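Local coordinates for Afp1 (Serratia entomophila, PDB 6RBN), which probably forms the inner tube of the anti-feeding prophage, a contractile injection system, as a T4 gp19-like tail tube protein stacked inside the sheath, at residues A[72-76]-A[77-81]. Numbering follows the deposited sequence.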
ATOM      1  N   PRO A  72       1.864 -44.941  16.105  1.00 71.70           N
ATOM      2  CA  PRO A  72       0.898 -46.046  15.991  1.00 71.70           C
ATOM      3  C   PRO A  72       1.396 -47.402  16.472  1.00 71.70           C
ATOM      4  O   PRO A  72       0.597 -48.342  16.517  1.00 71.70           O
ATOM      5  CB  PRO A  72       0.604 -46.098  14.485  1.00 71.70           C
ATOM      6  CG  PRO A  72       0.944 -44.766  13.986  1.00 71.70           C
ATOM      7  CD  PRO A  72       2.113 -44.328  14.786  1.00 71.70           C
ATOM      8  N   GLY A  73       2.663 -47.552  16.841  1.00 74.28           N
ATOM      9  CA  GLY A  73       3.151 -48.847  17.270  1.00 74.28           C
ATOM     10  C   GLY A  73       2.827 -49.154  18.716  1.00 74.28           C
ATOM     11  O   GLY A  73       1.692 -48.962  19.155  1.00 74.28           O
ATOM     12  N   LYS A  74       3.805 -49.640  19.468  1.00 77.19           N
ATOM     13  CA  LYS A  74       3.645 -49.856  20.897  1.00 77.19           C
ATOM     14  C   LYS A  74       4.293 -48.715  21.662  1.00 77.19           C
ATOM     15  O   LYS A  74       5.236 -48.086  21.187  1.00 77.19           O
ATOM     16  CB  LYS A  74       4.234 -51.206  21.323  1.00 77.19           C
ATOM     17  CG  LYS A  74       5.740 -51.323  21.165  1.00 77.19           C
ATOM     18  CD  LYS A  74       6.226 -52.711  21.552  1.00 77.19           C
ATOM     19  CE  LYS A  74       6.100 -52.948  23.048  1.00 77.19           C
ATOM     20  NZ  LYS A  74       7.018 -52.070  23.821  1.00 77.19           N
ATOM     21  N   ASN A  75       3.768 -48.443  22.847  1.00 74.48           N
ATOM     22  CA  ASN A  75       4.203 -47.303  23.647  1.00 74.48           C
ATOM     23  C   ASN A  75       5.285 -47.759  24.609  1.00 74.48           C
ATOM     24  O   ASN A  75       4.977 -48.290  25.672  1.00 74.48           O
ATOM     25  CB  ASN A  75       3.008 -46.695  24.382  1.00 74.48           C
ATOM     26  CG  ASN A  75       3.205 -45.236  24.743  1.00 74.48           C
ATOM     27  OD1 ASN A  75       2.249 -44.553  25.097  1.00 74.48           O
ATOM     28  ND2 ASN A  75       4.434 -44.746  24.642  1.00 74.48           N
ATOM     29  N   ALA A  76       6.545 -47.508  24.249  1.00 73.27           N
ATOM     30  CA  ALA A  76       7.668 -48.012  25.029  1.00 73.27           C
ATOM     31  C   ALA A  76       7.821 -47.297  26.361  1.00 73.27           C
ATOM     32  O   ALA A  76       8.339 -47.885  27.315  1.00 73.27           O
ATOM     33  CB  ALA A  76       8.957 -47.895  24.222  1.00 73.27           C
ATOM     34  N   MET A  77       7.381 -46.047  26.453  1.00 73.68           N
ATOM     35  CA  MET A  77       7.361 -45.340  27.721  1.00 73.68           C
ATOM     36  C   MET A  77       6.207 -45.771  28.610  1.00 73.68           C
ATOM     37  O   MET A  77       6.214 -45.449  29.801  1.00 73.68           O
ATOM     38  CB  MET A  77       7.279 -43.826  27.495  1.00 73.68           C
ATOM     39  CG  MET A  77       8.474 -43.217  26.778  1.00 73.68           C
ATOM     40  SD  MET A  77      10.043 -43.433  27.630  1.00 73.68           S
ATOM     41  CE  MET A  77      10.826 -44.683  26.610  1.00 73.68           C
ATOM     42  N   TYR A  78       5.221 -46.476  28.063  1.00 71.60           N
ATOM     43  CA  TYR A  78       4.119 -46.960  28.882  1.00 71.60           C
ATOM     44  C   TYR A  78       4.447 -48.279  29.562  1.00 71.60           C
ATOM     45  O   TYR A  78       4.113 -48.461  30.734  1.00 71.60           O
ATOM     46  CB  TYR A  78       2.855 -47.104  28.044  1.00 71.60           C
ATOM     47  CG  TYR A  78       1.700 -47.702  28.800  1.00 71.60           C
ATOM     48  CD1 TYR A  78       1.044 -46.983  29.783  1.00 71.60           C
ATOM     49  CD2 TYR A  78       1.258 -48.986  28.518  1.00 71.60           C
ATOM     50  CE1 TYR A  78      -0.013 -47.527  30.475  1.00 71.60           C
ATOM     51  CE2 TYR A  78       0.202 -49.537  29.203  1.00 71.60           C
ATOM     52  CZ  TYR A  78      -0.428 -48.803  30.177  1.00 71.60           C
ATOM     53  OH  TYR A  78      -1.480 -49.353  30.859  1.00 71.60           O
ATOM     54  N   GLU A  79       5.104 -49.215  28.867  1.00 74.86           N
ATOM     55  CA  GLU A  79       5.418 -50.482  29.521  1.00 74.86           C
ATOM     56  C   GLU A  79       6.542 -50.368  30.539  1.00 74.86           C
ATOM     57  O   GLU A  79       6.794 -51.336  31.260  1.00 74.86           O
ATOM     58  CB  GLU A  79       5.785 -51.585  28.526  1.00 74.86           C
ATOM     59  CG  GLU A  79       4.639 -52.067  27.665  1.00 74.86           C
ATOM     60  CD  GLU A  79       4.706 -51.537  26.261  1.00 74.86           C
ATOM     61  OE1 GLU A  79       5.773 -51.005  25.892  1.00 74.86           O
ATOM     62  OE2 GLU A  79       3.702 -51.649  25.532  1.00 74.86           O
ATOM     63  N   TRP A  80       7.217 -49.226  30.614  1.00 69.56           N
ATOM     64  CA  TRP A  80       8.229 -48.996  31.630  1.00 69.56           C
ATOM     65  C   TRP A  80       7.666 -48.302  32.861  1.00 69.56           C
ATOM     66  O   TRP A  80       8.238 -48.434  33.947  1.00 69.56           O
ATOM     67  CB  TRP A  80       9.384 -48.205  31.009  1.00 69.56           C
ATOM     68  CG  TRP A  80      10.526 -47.896  31.907  1.00 69.56           C
ATOM     69  CD1 TRP A  80      11.136 -48.741  32.780  1.00 69.56           C
ATOM     70  CD2 TRP A  80      11.297 -46.694  31.913  1.00 69.56           C
ATOM     71  NE1 TRP A  80      12.190 -48.113  33.390  1.00 69.56           N
ATOM     72  CE2 TRP A  80      12.317 -46.856  32.863  1.00 69.56           C
ATOM     73  CE3 TRP A  80      11.205 -45.485  31.222  1.00 69.56           C
ATOM     74  CZ2 TRP A  80      13.237 -45.854  33.142  1.00 69.56           C
ATOM     75  CZ3 TRP A  80      12.118 -44.495  31.501  1.00 69.56           C
ATOM     76  CH2 TRP A  80      13.120 -44.684  32.454  1.00 69.56           C
ATOM     77  N   ILE A  81       6.538 -47.607  32.729  1.00 67.95           N
ATOM     78  CA  ILE A  81       5.845 -47.043  33.883  1.00 67.95           C
ATOM     79  C   ILE A  81       4.692 -47.934  34.342  1.00 67.95           C
ATOM     80  O   ILE A  81       4.190 -47.757  35.463  1.00 67.95           O
ATOM     81  CB  ILE A  81       5.357 -45.607  33.570  1.00 67.95           C
ATOM     82  CG1 ILE A  81       5.129 -44.798  34.848  1.00 67.95           C
ATOM     83  CG2 ILE A  81       4.094 -45.635  32.735  1.00 67.95           C
ATOM     84  CD1 ILE A  81       4.941 -43.343  34.620  1.00 67.95           C
TER
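K74 and E79, five residues apart, close a salt bridge over the type I beta turn N75-Y78, which runs into the short, weakly bonded helix 78-81. K74 NZ lies 2.6 Å from E79 OE1 and comes from above the carboxylate, about 50° out of its plane, while the two side chains cross at roughly a right angle. The lysine reaches it by folding back: its chain bends at chi3 (-69°) and again at chi4, bringing the ammonium round to the acid. E79 in turn bends at chi2 (104°), which lays its carboxylate back over the N75 carbonyl.

That carbonyl closes the turn. N75 O accepts Y78 N at 3.0 Å, the i to i+3 bond of the turn, with the donor standing well above the carbonyl plane, and takes a second, weak bond from E79 N at 3.3 Å. On the side-chain side, N75 CB rests 3.7 Å from Y78 CB, and its amide carbon CG lies 3.8 Å from the same methylene. At the next residue, the methyl of A76 comes loosely against M77 CE, 4.4 Å away.

Partners beyond the turn hold these groups in place. N75 OD1 is hydrogen-bonded to Q135 NE2, and W80 NE1 to E90 O; M77 packs on I137 and W80 on L139, both of strand 134-140. Y78 rests on T145 and N75 on T148 of a second subunit, so the turn lies between strand 134-140 and that subunit.

The salt bridge and the carbonyl's bonds together tie the loop to the first turn of the helix, and the lysine charge probably helps to keep the E79 carboxylate ionised.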